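Local coordinates for protein L-asparagine oxygenase (Streptomyces coelicolor, PDB 2OG5) that hydroxylates free L-asparagine at its beta carbon, using iron(II), 2-oxoglutarate and dioxygen, to supply (2S,3S)-3-hydroxyasparagine for the calcium-dependent antibiotic, at residues A210-L218 / L253-L262; S34-Q42 / D93-G104. All coordinates share one frame; numbering follows the deposited sequence.

How the contacts relate
R213 and R214 of contact 1 reach across to G95 and D97 of contact 2, so the junction between the two is polar. Their centres lie 21 Å apart, yet the helical turn of 210-218 touches the turn that leads into strand 99-103. R213 NH1 makes a probable hydrogen bond to G95 O at 2.9 Å, and R214 NE forms a salt bridge with D97 OD1, also at 2.9 Å. Both contacts stand back from the metal site of H179, E181 and H311, which holds a sodium ion in this crystal. The side chain of L262 in contact 1 is about 13 Å from the bound sodium ion; the side chain of A99 in contact 2 is also about 13 Å from the bound sodium ion.

Contact 1 (A210-L218 / L253-L262); sequences ACVRRVLPL and LLGDRSDPDL
At the edge of the R213 guanidinium, exactly in its plane, sits D259 OD1, while the carboxylate that carries this oxygen is turned 45° away from the guanidinium. The bond from R213 NE to D259 OD1 is 3.0 Å long and fairly straight, 164° at the hydrogen, and arrives on the syn side of the oxygen. R213 NH2 adds only a weak bond to the same atom, so both bonds, one good and one weak, fall on OD1. An extended chain from CG to NE takes the arginine across to the aspartate, and NH1 is also hydrogen-bonded, to G95 O and to S94 OG, which D305 holds in turn.

Next to this salt bridge the contact is apolar. V212 sends two branches into the hairpin: CG1 rests against P260 O at 3.5 Å, and CG2 meets L253 CD2 at 3.9 Å. L216 points its side chain at the hairpin because a chi1 of -175° sets CG opposite the backbone N; its CD2 meets P260 CD tip to tip at 3.6 Å and also lies against R257 O, while CD1 reaches L253 CD1. The bend at the hairpin tip is organised by D256, whose OD2 accepts from the backbone N of S258 and of D259, and S258 OG comes to 2.6 Å from the same D256 OD2.

Where strand 207-211 ends, C211 caps the short helix, its SG accepting from R213 N at 3.5 Å. The result is a helical turn packed on a two-stranded antiparallel beta-hairpin, whose tip is shaped by an Asx turn.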
loop_
_atom_site.group_PDB
_atom_site.type_symbol
_atom_site.label_atom_id
_atom_site.label_comp_id
_atom_site.label_asym_id
_atom_site.label_seq_id
_atom_site.Cartn_x
_atom_site.Cartn_y
_atom_site.Cartn_z
ATOM N N ALA A 210 -9.256 0.489 7.322
ATOM C CA ALA A 210 -10.542 -0.078 7.744
ATOM C C ALA A 210 -10.864 -1.334 6.945
ATOM O O ALA A 210 -10.841 -1.319 5.720
ATOM C CB ALA A 210 -11.645 0.937 7.579
ATOM N N CYS A 211 -11.183 -2.410 7.653
ATOM C CA CYS A 211 -11.359 -3.720 7.037
ATOM C C CYS A 211 -12.824 -4.069 6.924
ATOM O O CYS A 211 -13.598 -3.874 7.876
ATOM C CB CYS A 211 -10.617 -4.770 7.861
ATOM S SG CYS A 211 -10.559 -6.425 7.139
ATOM N N VAL A 212 -13.207 -4.596 5.766
ATOM C CA VAL A 212 -14.581 -5.060 5.545
ATOM C C VAL A 212 -15.004 -6.106 6.588
ATOM O O VAL A 212 -16.193 -6.220 6.897
ATOM C CB VAL A 212 -14.777 -5.624 4.118
ATOM C CG1 VAL A 212 -14.034 -6.938 3.935
ATOM C CG2 VAL A 212 -16.271 -5.795 3.800
ATOM N N ARG A 213 -14.046 -6.839 7.156
ATOM C CA ARG A 213 -14.349 -7.833 8.208
ATOM C C ARG A 213 -14.907 -7.216 9.496
ATOM O O ARG A 213 -15.708 -7.850 10.193
ATOM C CB ARG A 213 -13.115 -8.674 8.550
ATOM C CG ARG A 213 -12.664 -9.560 7.405
ATOM C CD ARG A 213 -11.364 -10.298 7.682
ATOM N NE ARG A 213 -11.083 -11.155 6.534
ATOM C CZ ARG A 213 -9.878 -11.375 6.005
ATOM N NH1 ARG A 213 -8.789 -10.837 6.512
ATOM N NH2 ARG A 213 -9.771 -12.156 4.944
ATOM N N ARG A 214 -14.465 -6.001 9.822
ATOM C CA ARG A 214 -14.983 -5.283 10.987
ATOM C C ARG A 214 -16.352 -4.699 10.721
ATOM O O ARG A 214 -17.143 -4.581 11.646
ATOM C CB ARG A 214 -14.068 -4.135 11.423
ATOM C CG ARG A 214 -12.681 -4.523 11.895
ATOM C CD ARG A 214 -12.727 -5.325 13.179
ATOM N NE ARG A 214 -11.430 -5.376 13.854
ATOM C CZ ARG A 214 -11.180 -6.111 14.936
ATOM N NH1 ARG A 214 -12.140 -6.844 15.489
ATOM N NH2 ARG A 214 -9.972 -6.100 15.482
ATOM N N VAL A 215 -16.636 -4.302 9.482
ATOM C CA VAL A 215 -17.875 -3.574 9.216
ATOM C C VAL A 215 -19.031 -4.425 8.711
ATOM O O VAL A 215 -20.178 -4.114 9.030
ATOM C CB VAL A 215 -17.683 -2.353 8.278
ATOM C CG1 VAL A 215 -16.505 -1.498 8.750
ATOM C CG2 VAL A 215 -17.498 -2.761 6.863
ATOM N N LEU A 216 -18.759 -5.484 7.948
ATOM C CA LEU A 216 -19.844 -6.269 7.336
ATOM C C LEU A 216 -20.951 -6.671 8.329
ATOM O O LEU A 216 -22.123 -6.481 8.023
ATOM C CB LEU A 216 -19.307 -7.498 6.584
ATOM C CG LEU A 216 -20.362 -8.314 5.821
ATOM C CD1 LEU A 216 -21.010 -7.488 4.722
ATOM C CD2 LEU A 216 -19.755 -9.577 5.231
ATOM N N PRO A 217 -20.587 -7.197 9.516
ATOM C CA PRO A 217 -21.641 -7.585 10.477
ATOM C C PRO A 217 -22.462 -6.424 11.045
ATOM O O PRO A 217 -23.511 -6.666 11.644
ATOM C CB PRO A 217 -20.862 -8.264 11.614
ATOM C CG PRO A 217 -19.506 -8.536 11.075
ATOM C CD PRO A 217 -19.242 -7.500 10.036
ATOM N N LEU A 218 -21.993 -5.189 10.872
ATOM C CA LEU A 218 -22.680 -4.006 11.410
ATOM C C LEU A 218 -23.597 -3.310 10.396
ATOM O O LEU A 218 -24.427 -2.473 10.775
ATOM C CB LEU A 218 -21.648 -2.995 11.910
ATOM C CG LEU A 218 -20.544 -3.517 12.831
ATOM C CD1 LEU A 218 -19.558 -2.404 13.160
ATOM C CD2 LEU A 218 -21.140 -4.117 14.101
ATOM N N LEU A 253 -18.912 -5.451 -3.147
ATOM C CA LEU A 253 -18.533 -6.693 -2.481
ATOM C C LEU A 253 -18.332 -7.806 -3.499
ATOM O O LEU A 253 -19.072 -7.896 -4.475
ATOM C CB LEU A 253 -19.580 -7.099 -1.434
ATOM C CG LEU A 253 -19.727 -6.160 -0.232
ATOM C CD1 LEU A 253 -20.906 -6.575 0.648
ATOM C CD2 LEU A 253 -18.444 -6.093 0.607
ATOM N N LEU A 254 -17.326 -8.640 -3.242
ATOM C CA LEU A 254 -16.882 -9.695 -4.158
ATOM C C LEU A 254 -16.622 -10.984 -3.394
ATOM O O LEU A 254 -16.158 -10.958 -2.251
ATOM C CB LEU A 254 -15.570 -9.286 -4.855
ATOM C CG LEU A 254 -15.558 -7.954 -5.614
ATOM C CD1 LEU A 254 -14.141 -7.498 -5.886
ATOM C CD2 LEU A 254 -16.358 -8.104 -6.899
ATOM N N GLY A 255 -16.915 -12.118 -4.020
ATOM C CA GLY A 255 -16.525 -13.411 -3.459
ATOM C C GLY A 255 -17.493 -13.999 -2.444
ATOM O O GLY A 255 -18.703 -14.060 -2.683
ATOM N N ASP A 256 -16.951 -14.448 -1.312
ATOM C CA ASP A 256 -17.743 -15.166 -0.309
ATOM C C ASP A 256 -18.686 -14.218 0.413
ATOM O O ASP A 256 -18.352 -13.064 0.642
ATOM C CB ASP A 256 -16.812 -15.833 0.707
ATOM C CG ASP A 256 -17.560 -16.674 1.711
ATOM O OD1 ASP A 256 -18.046 -17.767 1.319
ATOM O OD2 ASP A 256 -17.668 -16.246 2.880
ATOM N N ARG A 257 -19.856 -14.714 0.794
ATOM C CA ARG A 257 -20.869 -13.863 1.418
ATOM C C ARG A 257 -20.543 -13.462 2.847
ATOM O O ARG A 257 -20.959 -12.389 3.288
ATOM C CB ARG A 257 -22.236 -14.542 1.344
ATOM C CG ARG A 257 -22.852 -14.397 -0.035
ATOM C CD ARG A 257 -23.702 -13.130 -0.117
ATOM N NE ARG A 257 -24.062 -12.781 -1.494
ATOM C CZ ARG A 257 -25.036 -11.933 -1.830
ATOM N NH1 ARG A 257 -25.766 -11.335 -0.896
ATOM N NH2 ARG A 257 -25.292 -11.687 -3.111
ATOM N N SER A 258 -19.815 -14.311 3.567
ATOM C CA SER A 258 -19.436 -14.015 4.944
ATOM C C SER A 258 -18.058 -13.364 5.059
ATOM O O SER A 258 -17.818 -12.583 5.988
ATOM C CB SER A 258 -19.477 -15.277 5.805
ATOM O OG SER A 258 -18.521 -16.222 5.386
ATOM N N ASP A 259 -17.166 -13.700 4.122
ATOM C CA ASP A 259 -15.791 -13.185 4.096
ATOM C C ASP A 259 -15.472 -12.615 2.703
ATOM O O ASP A 259 -14.560 -13.090 2.015
ATOM C CB ASP A 259 -14.824 -14.326 4.484
ATOM C CG ASP A 259 -13.364 -13.893 4.604
ATOM O OD1 ASP A 259 -13.068 -12.699 4.824
ATOM O OD2 ASP A 259 -12.483 -14.780 4.507
ATOM N N PRO A 260 -16.211 -11.573 2.283
ATOM C CA PRO A 260 -15.972 -11.018 0.954
ATOM C C PRO A 260 -14.672 -10.221 0.819
ATOM O O PRO A 260 -14.108 -9.750 1.811
ATOM C CB PRO A 260 -17.153 -10.065 0.759
ATOM C CG PRO A 260 -17.531 -9.651 2.123
ATOM C CD PRO A 260 -17.297 -10.866 2.990
ATOM N N ASP A 261 -14.208 -10.080 -0.419
ATOM C CA ASP A 261 -13.289 -9.000 -0.766
ATOM C C ASP A 261 -14.126 -7.770 -1.096
ATOM O O ASP A 261 -15.351 -7.864 -1.252
ATOM C CB ASP A 261 -12.438 -9.368 -1.982
ATOM C CG ASP A 261 -11.498 -10.527 -1.727
ATOM O OD1 ASP A 261 -11.165 -10.821 -0.564
ATOM O OD2 ASP A 261 -11.061 -11.144 -2.723
ATOM N N LEU A 262 -13.486 -6.611 -1.225
ATOM C CA LEU A 262 -14.202 -5.438 -1.739
ATOM C C LEU A 262 -13.375 -4.601 -2.701
ATOM O O LEU A 262 -12.155 -4.740 -2.784
ATOM C CB LEU A 262 -14.756 -4.575 -0.607
ATOM C CG LEU A 262 -13.851 -3.536 0.037
ATOM C CD1 LEU A 262 -14.697 -2.714 1.010
ATOM C CD2 LEU A 262 -12.664 -4.200 0.742
#

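Contact 2 (S34-Q42 / D93-G104); sequences SRYDVTLDQ and DSGPDGAIVLRG
Y36 takes a chi1 of -56°, which leaves CG beside its backbone N and carries the ring over to the segment D93-P96, whereas D37 swings CG anti to its own N (chi1 -175°) and meets R103. The phenol end of Y36 lies against G95, with OH 3.4 Å from G95 CA; D93 O is at the ring edge, and a water links it to Y36 OH. P96 CD flanks the ring obliquely, and the CG of R35 rests on one ring face.

Farther along, R103 holds D37 side-on through two nitrogens: NE bonds OD1 at 3.0 Å and NH2 bonds OD2 at 3.2 Å, the two planes only 17° apart. R103 NH1 pairs with E300, so the guanidinium joins two carboxylates. T39 OG1 crosses R103 near CD, at 3.6 Å.

Beyond these side chains the backbones pair from Y36 O to L40 N; V38 N meets V101 O at 2.9 Å and R103 N meets V38 O at 2.8 Å. Facing helix 81-92, V38 and L40 pack beside I100 and L102. This is a parallel strand pair whose connection is largely helical, adding strand 37-39 to the main sheet of the jelly-roll fold.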
loop_
_atom_site.group_PDB
_atom_site.type_symbol
_atom_site.label_atom_id
_atom_site.label_comp_id
_atom_site.label_asym_id
_atom_site.label_seq_id
_atom_site.Cartn_x
_atom_site.Cartn_y
_atom_site.Cartn_z
ATOM N N SER A 34 -0.001 -9.147 19.919
ATOM C CA SER A 34 -0.756 -9.387 18.654
ATOM C C SER A 34 0.180 -9.825 17.541
ATOM O O SER A 34 1.221 -9.196 17.316
ATOM C CB SER A 34 -1.489 -8.113 18.220
ATOM O OG SER A 34 -2.019 -8.244 16.904
ATOM N N ARG A 35 -0.200 -10.877 16.815
ATOM C CA ARG A 35 0.580 -11.306 15.656
ATOM C C ARG A 35 0.389 -10.393 14.437
ATOM O O ARG A 35 0.891 -10.709 13.355
ATOM C CB ARG A 35 0.294 -12.771 15.298
ATOM C CG ARG A 35 -1.084 -13.072 14.737
ATOM C CD ARG A 35 -1.272 -14.584 14.663
ATOM N NE ARG A 35 -2.631 -14.970 14.292
ATOM C CZ ARG A 35 -3.683 -14.945 15.111
ATOM N NH1 ARG A 35 -3.564 -14.537 16.374
ATOM N NH2 ARG A 35 -4.871 -15.329 14.659
ATOM N N TYR A 36 -0.326 -9.277 14.608
ATOM C CA TYR A 36 -0.421 -8.250 13.557
ATOM C C TYR A 36 0.332 -6.972 13.920
ATOM O O TYR A 36 0.220 -5.955 13.240
ATOM C CB TYR A 36 -1.889 -7.971 13.214
ATOM C CG TYR A 36 -2.588 -9.243 12.825
ATOM C CD1 TYR A 36 -2.293 -9.873 11.620
ATOM C CD2 TYR A 36 -3.485 -9.861 13.691
ATOM C CE1 TYR A 36 -2.902 -11.070 11.269
ATOM C CE2 TYR A 36 -4.102 -11.051 13.348
ATOM C CZ TYR A 36 -3.806 -11.653 12.142
ATOM O OH TYR A 36 -4.409 -12.845 11.812
ATOM N N ASP A 37 1.117 -7.043 14.987
ATOM C CA ASP A 37 1.971 -5.943 15.396
ATOM C C ASP A 37 3.253 -6.577 15.907
ATOM O O ASP A 37 3.313 -7.048 17.049
ATOM C CB ASP A 37 1.271 -5.096 16.463
ATOM C CG ASP A 37 2.056 -3.859 16.842
ATOM O OD1 ASP A 37 3.279 -3.814 16.597
ATOM O OD2 ASP A 37 1.451 -2.931 17.418
ATOM N N VAL A 38 4.267 -6.607 15.049
ATOM C CA VAL A 38 5.493 -7.347 15.315
ATOM C C VAL A 38 6.665 -6.398 15.467
ATOM O O VAL A 38 6.995 -5.666 14.545
ATOM C CB VAL A 38 5.800 -8.331 14.168
ATOM C CG1 VAL A 38 7.088 -9.102 14.457
ATOM C CG2 VAL A 38 4.622 -9.278 13.957
ATOM N N THR A 39 7.304 -6.415 16.634
ATOM C CA THR A 39 8.528 -5.656 16.833
ATOM C C THR A 39 9.691 -6.631 16.703
ATOM O O THR A 39 9.733 -7.650 17.397
ATOM C CB THR A 39 8.555 -4.946 18.206
ATOM O OG1 THR A 39 7.500 -3.978 18.267
ATOM C CG2 THR A 39 9.885 -4.230 18.421
ATOM N N LEU A 40 10.613 -6.335 15.795
ATOM C CA LEU A 40 11.800 -7.161 15.630
ATOM C C LEU A 40 12.626 -7.112 16.914
ATOM O O LEU A 40 12.802 -6.039 17.497
ATOM C CB LEU A 40 12.655 -6.667 14.457
ATOM C CG LEU A 40 12.253 -7.115 13.047
ATOM C CD1 LEU A 40 10.854 -6.634 12.661
ATOM C CD2 LEU A 40 13.293 -6.638 12.034
ATOM N N ASP A 41 13.128 -8.261 17.361
ATOM C CA ASP A 41 14.072 -8.245 18.469
ATOM C C ASP A 41 15.428 -7.800 17.922
ATOM O O ASP A 41 15.605 -7.701 16.708
ATOM C CB ASP A 41 14.108 -9.584 19.227
ATOM C CG ASP A 41 14.674 -10.728 18.421
ATOM O OD1 ASP A 41 15.269 -10.511 17.349
ATOM O OD2 ASP A 41 14.537 -11.877 18.898
ATOM N N GLN A 42 16.364 -7.491 18.810
ATOM C CA GLN A 42 17.624 -6.873 18.402
ATOM C C GLN A 42 18.391 -7.754 17.420
ATOM O O GLN A 42 18.942 -7.264 16.437
ATOM C CB GLN A 42 18.490 -6.571 19.631
ATOM C CG GLN A 42 19.853 -5.936 19.332
ATOM C CD GLN A 42 19.768 -4.536 18.736
ATOM O OE1 GLN A 42 18.712 -3.896 18.749
ATOM N NE2 GLN A 42 20.895 -4.050 18.213
ATOM N N ASP A 93 -3.717 -15.443 6.201
ATOM C CA ASP A 93 -4.865 -14.858 6.887
ATOM C C ASP A 93 -4.462 -13.485 7.425
ATOM O O ASP A 93 -3.666 -13.389 8.351
ATOM C CB ASP A 93 -5.299 -15.784 8.024
ATOM C CG ASP A 93 -6.520 -15.286 8.771
ATOM O OD1 ASP A 93 -6.955 -14.129 8.569
ATOM O OD2 ASP A 93 -7.061 -16.080 9.577
ATOM N N SER A 94 -4.998 -12.428 6.819
ATOM C CA SER A 94 -4.619 -11.070 7.202
ATOM C C SER A 94 -5.390 -10.554 8.425
ATOM O O SER A 94 -5.190 -9.421 8.859
ATOM C CB SER A 94 -4.750 -10.126 6.007
ATOM O OG SER A 94 -6.049 -10.170 5.463
ATOM N N GLY A 95 -6.245 -11.397 8.996
ATOM C CA GLY A 95 -6.884 -11.104 10.269
ATOM C C GLY A 95 -8.034 -10.120 10.183
ATOM O O GLY A 95 -8.362 -9.620 9.121
ATOM N N PRO A 96 -8.659 -9.834 11.326
ATOM C CA PRO A 96 -9.852 -8.996 11.328
ATOM C C PRO A 96 -9.649 -7.551 10.861
ATOM O O PRO A 96 -10.618 -6.921 10.459
ATOM C CB PRO A 96 -10.317 -9.048 12.793
ATOM C CG PRO A 96 -9.138 -9.467 13.564
ATOM C CD PRO A 96 -8.310 -10.321 12.670
ATOM N N ASP A 97 -8.424 -7.026 10.921
ATOM C CA ASP A 97 -8.151 -5.677 10.437
ATOM C C ASP A 97 -7.446 -5.647 9.084
ATOM O O ASP A 97 -7.224 -4.576 8.525
ATOM C CB ASP A 97 -7.338 -4.911 11.464
ATOM C CG ASP A 97 -8.100 -4.719 12.741
ATOM O OD1 ASP A 97 -9.121 -4.011 12.683
ATOM O OD2 ASP A 97 -7.692 -5.286 13.783
ATOM N N GLY A 98 -7.113 -6.819 8.552
ATOM C CA GLY A 98 -6.519 -6.906 7.223
ATOM C C GLY A 98 -5.249 -6.103 7.061
ATOM O O GLY A 98 -5.002 -5.540 5.993
ATOM N N ALA A 99 -4.439 -6.048 8.109
ATOM C CA ALA A 99 -3.233 -5.238 8.118
ATOM C C ALA A 99 -2.252 -5.743 9.161
ATOM O O ALA A 99 -2.641 -6.344 10.163
ATOM C CB ALA A 99 -3.583 -3.772 8.398
ATOM N N ILE A 100 -0.972 -5.497 8.914
ATOM C CA ILE A 100 0.080 -5.827 9.862
ATOM C C ILE A 100 1.066 -4.662 9.898
ATOM O O ILE A 100 1.246 -3.977 8.889
ATOM C CB ILE A 100 0.781 -7.173 9.504
ATOM C CG1 ILE A 100 1.855 -7.538 10.533
ATOM C CG2 ILE A 100 1.398 -7.140 8.115
ATOM C CD1 ILE A 100 2.312 -9.007 10.410
ATOM N N VAL A 101 1.672 -4.411 11.054
ATOM C CA VAL A 101 2.774 -3.464 11.142
ATOM C C VAL A 101 3.988 -4.174 11.729
ATOM O O VAL A 101 3.862 -4.906 12.705
ATOM C CB VAL A 101 2.398 -2.226 11.948
ATOM C CG1 VAL A 101 3.568 -1.254 11.993
ATOM C CG2 VAL A 101 1.188 -1.574 11.330
ATOM N N LEU A 102 5.135 -4.017 11.072
ATOM C CA LEU A 102 6.414 -4.512 11.570
ATOM C C LEU A 102 7.209 -3.296 12.023
ATOM O O LEU A 102 7.232 -2.287 11.326
ATOM C CB LEU A 102 7.188 -5.255 10.475
ATOM C CG LEU A 102 6.857 -6.719 10.148
ATOM C CD1 LEU A 102 5.404 -6.944 9.965
ATOM C CD2 LEU A 102 7.643 -7.100 8.891
ATOM N N ARG A 103 7.859 -3.396 13.178
ATOM C CA ARG A 103 8.603 -2.271 13.753
ATOM C C ARG A 103 10.045 -2.687 13.941
ATOM O O ARG A 103 10.309 -3.807 14.348
ATOM C CB ARG A 103 8.012 -1.887 15.107
ATOM C CG ARG A 103 6.531 -1.614 15.072
ATOM C CD ARG A 103 6.005 -1.246 16.445
ATOM N NE ARG A 103 4.549 -1.114 16.433
ATOM C CZ ARG A 103 3.879 0.008 16.696
ATOM N NH1 ARG A 103 4.509 1.141 17.000
ATOM N NH2 ARG A 103 2.551 -0.002 16.658
ATOM N N GLY A 104 10.974 -1.786 13.655
ATOM C CA GLY A 104 12.394 -2.043 13.889
ATOM C C GLY A 104 13.164 -2.431 12.643
ATOM O O GLY A 104 14.271 -2.968 12.742
HETATM O O HOH W 1 -2.731 -14.505 10.562
#